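Local structure of Slr1438 protein (Synechocystis sp., 3K25) at residues A[172-184]-A[192-204]. The protein is of unknown function but belongs to the aldose 1-epimerase family, so it may bind a sugar and act as an isomerase. Residues are numbered along the deposited sequence; the frame is centred on the assembly and turned at random.
With PO4 (phosphate ion), chain C.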
loop_
_atom_site.group_PDB
_atom_site.type_symbol
_atom_site.label_atom_id
_atom_site.label_comp_id
_atom_site.label_asym_id
_atom_site.label_seq_id
_atom_site.Cartn_x
_atom_site.Cartn_y
_atom_site.Cartn_z
ATOM N N LYS A 172 13.358 15.638 6.178
ATOM C CA LYS A 172 13.953 14.361 5.794
ATOM C C LYS A 172 15.396 14.143 6.251
ATOM O O LYS A 172 15.815 13.008 6.498
ATOM C CB LYS A 172 13.868 14.200 4.277
ATOM C CG LYS A 172 12.442 14.278 3.734
ATOM C CD LYS A 172 12.427 14.143 2.218
ATOM C CE LYS A 172 11.019 14.246 1.651
ATOM N NZ LYS A 172 11.040 14.175 0.158
ATOM N N LEU A 173 16.153 15.227 6.370
ATOM C CA LEU A 173 17.549 15.141 6.779
ATOM C C LEU A 173 17.749 14.404 8.104
ATOM O O LEU A 173 18.623 13.550 8.214
ATOM C CB LEU A 173 18.145 16.548 6.879
ATOM C CG LEU A 173 19.667 16.614 7.001
ATOM C CD1 LEU A 173 20.299 15.957 5.782
ATOM C CD2 LEU A 173 20.111 18.058 7.118
ATOM N N GLY A 174 16.938 14.729 9.103
ATOM C CA GLY A 174 17.086 14.087 10.397
ATOM C C GLY A 174 16.525 12.681 10.508
ATOM O O GLY A 174 16.608 12.050 11.567
ATOM N N ILE A 175 15.965 12.179 9.413
ATOM C CA ILE A 175 15.370 10.846 9.401
ATOM C C ILE A 175 16.362 9.712 9.664
ATOM O O ILE A 175 17.365 9.564 8.963
ATOM C CB ILE A 175 14.655 10.564 8.047
ATOM C CG1 ILE A 175 13.523 11.569 7.833
ATOM C CG2 ILE A 175 14.083 9.148 8.033
ATOM C CD1 ILE A 175 12.445 11.528 8.913
ATOM N N THR A 176 16.063 8.916 10.685
ATOM C CA THR A 176 16.876 7.760 11.042
ATOM C C THR A 176 16.201 6.548 10.389
ATOM O O THR A 176 15.006 6.326 10.590
ATOM C CB THR A 176 16.904 7.553 12.574
ATOM O OG1 THR A 176 17.628 8.623 13.192
ATOM C CG2 THR A 176 17.556 6.230 12.929
ATOM N N LEU A 177 16.952 5.780 9.599
ATOM C CA LEU A 177 16.396 4.602 8.930
ATOM C C LEU A 177 16.810 3.271 9.557
ATOM O O LEU A 177 17.803 3.178 10.277
ATOM C CB LEU A 177 16.770 4.593 7.443
ATOM C CG LEU A 177 15.930 5.489 6.529
ATOM C CD1 LEU A 177 16.280 5.214 5.064
ATOM C CD2 LEU A 177 14.451 5.216 6.780
ATOM N N ALA A 178 16.033 2.236 9.264
ATOM C CA ALA A 178 16.291 0.910 9.791
ATOM C C ALA A 178 15.657 -0.117 8.867
ATOM O O ALA A 178 14.603 -0.686 9.165
ATOM C CB ALA A 178 15.721 0.784 11.198
ATOM N N ILE A 179 16.315 -0.332 7.735
ATOM C CA ILE A 179 15.872 -1.289 6.735
ATOM C C ILE A 179 16.793 -2.508 6.842
ATOM O O ILE A 179 18.010 -2.374 6.783
ATOM C CB ILE A 179 15.978 -0.662 5.348
ATOM C CG1 ILE A 179 15.226 0.677 5.350
ATOM C CG2 ILE A 179 15.445 -1.624 4.298
ATOM C CD1 ILE A 179 15.463 1.541 4.114
ATOM N N PRO A 180 16.218 -3.712 7.006
ATOM C CA PRO A 180 16.957 -4.977 7.135
ATOM C C PRO A 180 17.451 -5.590 5.832
ATOM O O PRO A 180 17.013 -6.666 5.426
ATOM C CB PRO A 180 15.961 -5.875 7.847
ATOM C CG PRO A 180 14.665 -5.452 7.200
ATOM C CD PRO A 180 14.766 -3.934 7.146
ATOM N N ALA A 181 18.379 -4.896 5.191
ATOM C CA ALA A 181 18.969 -5.347 3.939
ATOM C C ALA A 181 20.424 -4.908 3.875
ATOM O O ALA A 181 20.904 -4.181 4.738
ATOM C CB ALA A 181 18.208 -4.763 2.764
ATOM N N ASN A 182 21.125 -5.342 2.837
ATOM C CA ASN A 182 22.519 -4.978 2.667
ATOM C C ASN A 182 22.717 -4.322 1.316
ATOM O O ASN A 182 23.757 -3.726 1.050
ATOM C CB ASN A 182 23.406 -6.221 2.786
ATOM C CG ASN A 182 23.459 -6.768 4.207
ATOM O OD1 ASN A 182 23.679 -6.024 5.161
ATOM N ND2 ASN A 182 23.270 -8.075 4.348
ATOM N N ASP A 183 21.701 -4.432 0.468
ATOM C CA ASP A 183 21.744 -3.865 -0.874
ATOM C C ASP A 183 20.349 -3.465 -1.318
ATOM O O ASP A 183 19.361 -3.969 -0.798
ATOM C CB ASP A 183 22.280 -4.894 -1.866
ATOM C CG ASP A 183 23.703 -5.300 -1.578
ATOM O OD1 ASP A 183 24.588 -4.417 -1.647
ATOM O OD2 ASP A 183 23.936 -6.495 -1.286
ATOM N N TYR A 184 20.271 -2.554 -2.279
ATOM C CA TYR A 184 18.980 -2.144 -2.805
ATOM C C TYR A 184 19.049 -2.000 -4.320
ATOM O O TYR A 184 20.116 -2.114 -4.919
ATOM C CB TYR A 184 18.496 -0.836 -2.160
ATOM C CG TYR A 184 19.328 0.393 -2.443
ATOM C CD1 TYR A 184 20.304 0.823 -1.547
ATOM C CD2 TYR A 184 19.105 1.157 -3.588
ATOM C CE1 TYR A 184 21.034 1.992 -1.783
ATOM C CE2 TYR A 184 19.830 2.324 -3.833
ATOM C CZ TYR A 184 20.790 2.737 -2.927
ATOM O OH TYR A 184 21.497 3.894 -3.162
ATOM N N CYS A 192 22.222 -1.790 -8.966
ATOM C CA CYS A 192 22.207 -2.107 -7.546
ATOM C C CYS A 192 23.149 -1.191 -6.793
ATOM O O CYS A 192 23.925 -0.458 -7.397
ATOM C CB CYS A 192 22.602 -3.559 -7.316
ATOM S SG CYS A 192 21.280 -4.723 -7.715
ATOM N N HIS A 193 23.073 -1.237 -5.468
ATOM C CA HIS A 193 23.904 -0.399 -4.613
ATOM C C HIS A 193 23.980 -0.971 -3.208
ATOM O O HIS A 193 23.014 -1.551 -2.709
ATOM C CB HIS A 193 23.327 1.014 -4.523
ATOM C CG HIS A 193 23.391 1.778 -5.804
ATOM N ND1 HIS A 193 24.577 2.218 -6.348
ATOM C CD2 HIS A 193 22.417 2.161 -6.662
ATOM C CE1 HIS A 193 24.331 2.840 -7.488
ATOM N NE2 HIS A 193 23.028 2.819 -7.701
ATOM N N GLY A 194 25.127 -0.790 -2.567
ATOM C CA GLY A 194 25.283 -1.290 -1.221
ATOM C C GLY A 194 24.526 -0.398 -0.262
ATOM O O GLY A 194 24.402 0.809 -0.481
ATOM N N TYR A 195 24.012 -0.992 0.805
ATOM C CA TYR A 195 23.263 -0.249 1.804
ATOM C C TYR A 195 23.980 -0.387 3.140
ATOM O O TYR A 195 24.160 -1.491 3.642
ATOM C CB TYR A 195 21.832 -0.798 1.890
ATOM C CG TYR A 195 20.965 -0.114 2.919
ATOM C CD1 TYR A 195 20.654 1.240 2.813
ATOM C CD2 TYR A 195 20.477 -0.824 4.013
ATOM C CE1 TYR A 195 19.883 1.875 3.772
ATOM C CE2 TYR A 195 19.697 -0.200 4.984
ATOM C CZ TYR A 195 19.407 1.149 4.858
ATOM O OH TYR A 195 18.650 1.754 5.835
ATOM N N ASP A 196 24.388 0.743 3.708
ATOM C CA ASP A 196 25.114 0.746 4.974
ATOM C C ASP A 196 24.234 0.946 6.195
ATOM O O ASP A 196 24.660 0.705 7.322
ATOM C CB ASP A 196 26.195 1.829 4.950
ATOM C CG ASP A 196 25.622 3.219 4.762
ATOM O OD1 ASP A 196 26.418 4.174 4.666
ATOM O OD2 ASP A 196 24.382 3.359 4.711
ATOM N N GLY A 197 23.006 1.392 5.978
ATOM C CA GLY A 197 22.115 1.609 7.101
ATOM C C GLY A 197 21.653 3.047 7.185
ATOM O O GLY A 197 21.072 3.470 8.188
ATOM N N GLN A 198 21.917 3.801 6.123
ATOM C CA GLN A 198 21.518 5.198 6.059
ATOM C C GLN A 198 21.454 5.645 4.608
ATOM O O GLN A 198 21.893 4.923 3.711
ATOM C CB GLN A 198 22.500 6.063 6.844
ATOM C CG GLN A 198 23.899 6.094 6.285
ATOM C CD GLN A 198 24.870 6.738 7.249
ATOM O OE1 GLN A 198 25.988 7.099 6.880
ATOM N NE2 GLN A 198 24.447 6.878 8.502
ATOM N N LEU A 199 20.902 6.830 4.374
ATOM C CA LEU A 199 20.773 7.331 3.016
ATOM C C LEU A 199 20.294 8.771 3.033
ATOM O O LEU A 199 19.677 9.210 4.004
ATOM C CB LEU A 199 19.766 6.473 2.250
ATOM C CG LEU A 199 20.118 6.098 0.813
ATOM C CD1 LEU A 199 18.952 5.325 0.208
ATOM C CD2 LEU A 199 20.436 7.353 -0.002
ATOM N N ASN A 200 20.576 9.504 1.957
ATOM C CA ASN A 200 20.151 10.898 1.852
ATOM C C ASN A 200 18.743 10.968 1.270
ATOM O O ASN A 200 18.562 10.927 0.047
ATOM C CB ASN A 200 21.113 11.700 0.969
ATOM C CG ASN A 200 20.723 13.167 0.868
ATOM O OD1 ASN A 200 20.590 13.857 1.881
ATOM N ND2 ASN A 200 20.536 13.649 -0.355
ATOM N N LEU A 201 17.755 11.069 2.154
ATOM C CA LEU A 201 16.354 11.143 1.756
ATOM C C LEU A 201 16.010 12.542 1.263
ATOM O O LEU A 201 14.862 12.835 0.933
ATOM C CB LEU A 201 15.459 10.752 2.933
ATOM C CG LEU A 201 15.675 9.321 3.446
ATOM C CD1 LEU A 201 14.966 9.125 4.771
ATOM C CD2 LEU A 201 15.174 8.327 2.410
ATOM N N THR A 202 17.020 13.401 1.212
ATOM C CA THR A 202 16.848 14.765 0.738
ATOM C C THR A 202 17.129 14.800 -0.769
ATOM O O THR A 202 16.843 15.789 -1.446
ATOM C CB THR A 202 17.809 15.739 1.490
ATOM O OG1 THR A 202 17.404 15.855 2.864
ATOM C CG2 THR A 202 17.795 17.119 0.849
ATOM N N SER A 203 17.682 13.707 -1.289
ATOM C CA SER A 203 17.997 13.601 -2.713
ATOM C C SER A 203 16.777 13.935 -3.567
ATOM O O SER A 203 15.645 13.829 -3.105
ATOM C CB SER A 203 18.473 12.184 -3.045
ATOM O OG SER A 203 18.423 11.952 -4.445
ATOM N N PRO A 204 16.994 14.338 -4.831
ATOM C CA PRO A 204 15.891 14.684 -5.731
ATOM C C PRO A 204 14.830 13.594 -5.822
ATOM O O PRO A 204 13.633 13.884 -5.853
ATOM C CB PRO A 204 16.599 14.916 -7.059
ATOM C CG PRO A 204 17.904 15.485 -6.630
ATOM C CD PRO A 204 18.290 14.567 -5.494
HETATM P P PO4 C . 27.821 0.944 -4.486
HETATM O O1 PO4 C . 28.785 1.147 -3.374
HETATM O O2 PO4 C . 27.822 -0.489 -4.884
HETATM O O3 PO4 C . 26.460 1.335 -4.038
HETATM O O4 PO4 C . 28.216 1.785 -5.648
#
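Tyr184 and His193 form an antiparallel hydrogen-bonded pair, with Tyr184 N to His193 O at 3.0 Å, and beyond the neighbouring non-hydrogen-bonded pair of Asp183 and Gly194 the amide of Tyr195 donates to Asn182 O at 2.8 Å. CB of His193 lies over one face of the Tyr184 ring, 3.8 Å from its centroid, a CH-pi contact offset toward the rim, while CB of Tyr195 meets the same ring at its edge. With an alanine at Tyr184, His193 CB would probably lose its aromatic cover and a gap would open beside Tyr195 CB. Tyr195, its CG anti to the backbone N (chi1 179°), sends its ring across Ile179: CE2 stands 3.8 Å from Ile179 CB, Gly197 N sits over the ring, and Phe210 meets it edge-to-face. Leu201 CD1 packs on Ile175 CG2 and meets Leu177 CD1 tip to tip at 4.1 Å. The extended Lys172 chain passes Leu201 O and carries NZ to Thr244 OG1 and Lys248 O. One oxygen of a phosphate ion, itself probably from the crystallisation liquor, accepts hydrogen bonds from His193 ND1 and Gly194 N. Here a beta hairpin, strands 183-186 and 192-194, continues into a loop packed against strand 176-178, at the margin of the antiparallel aldose 1-epimerase fold.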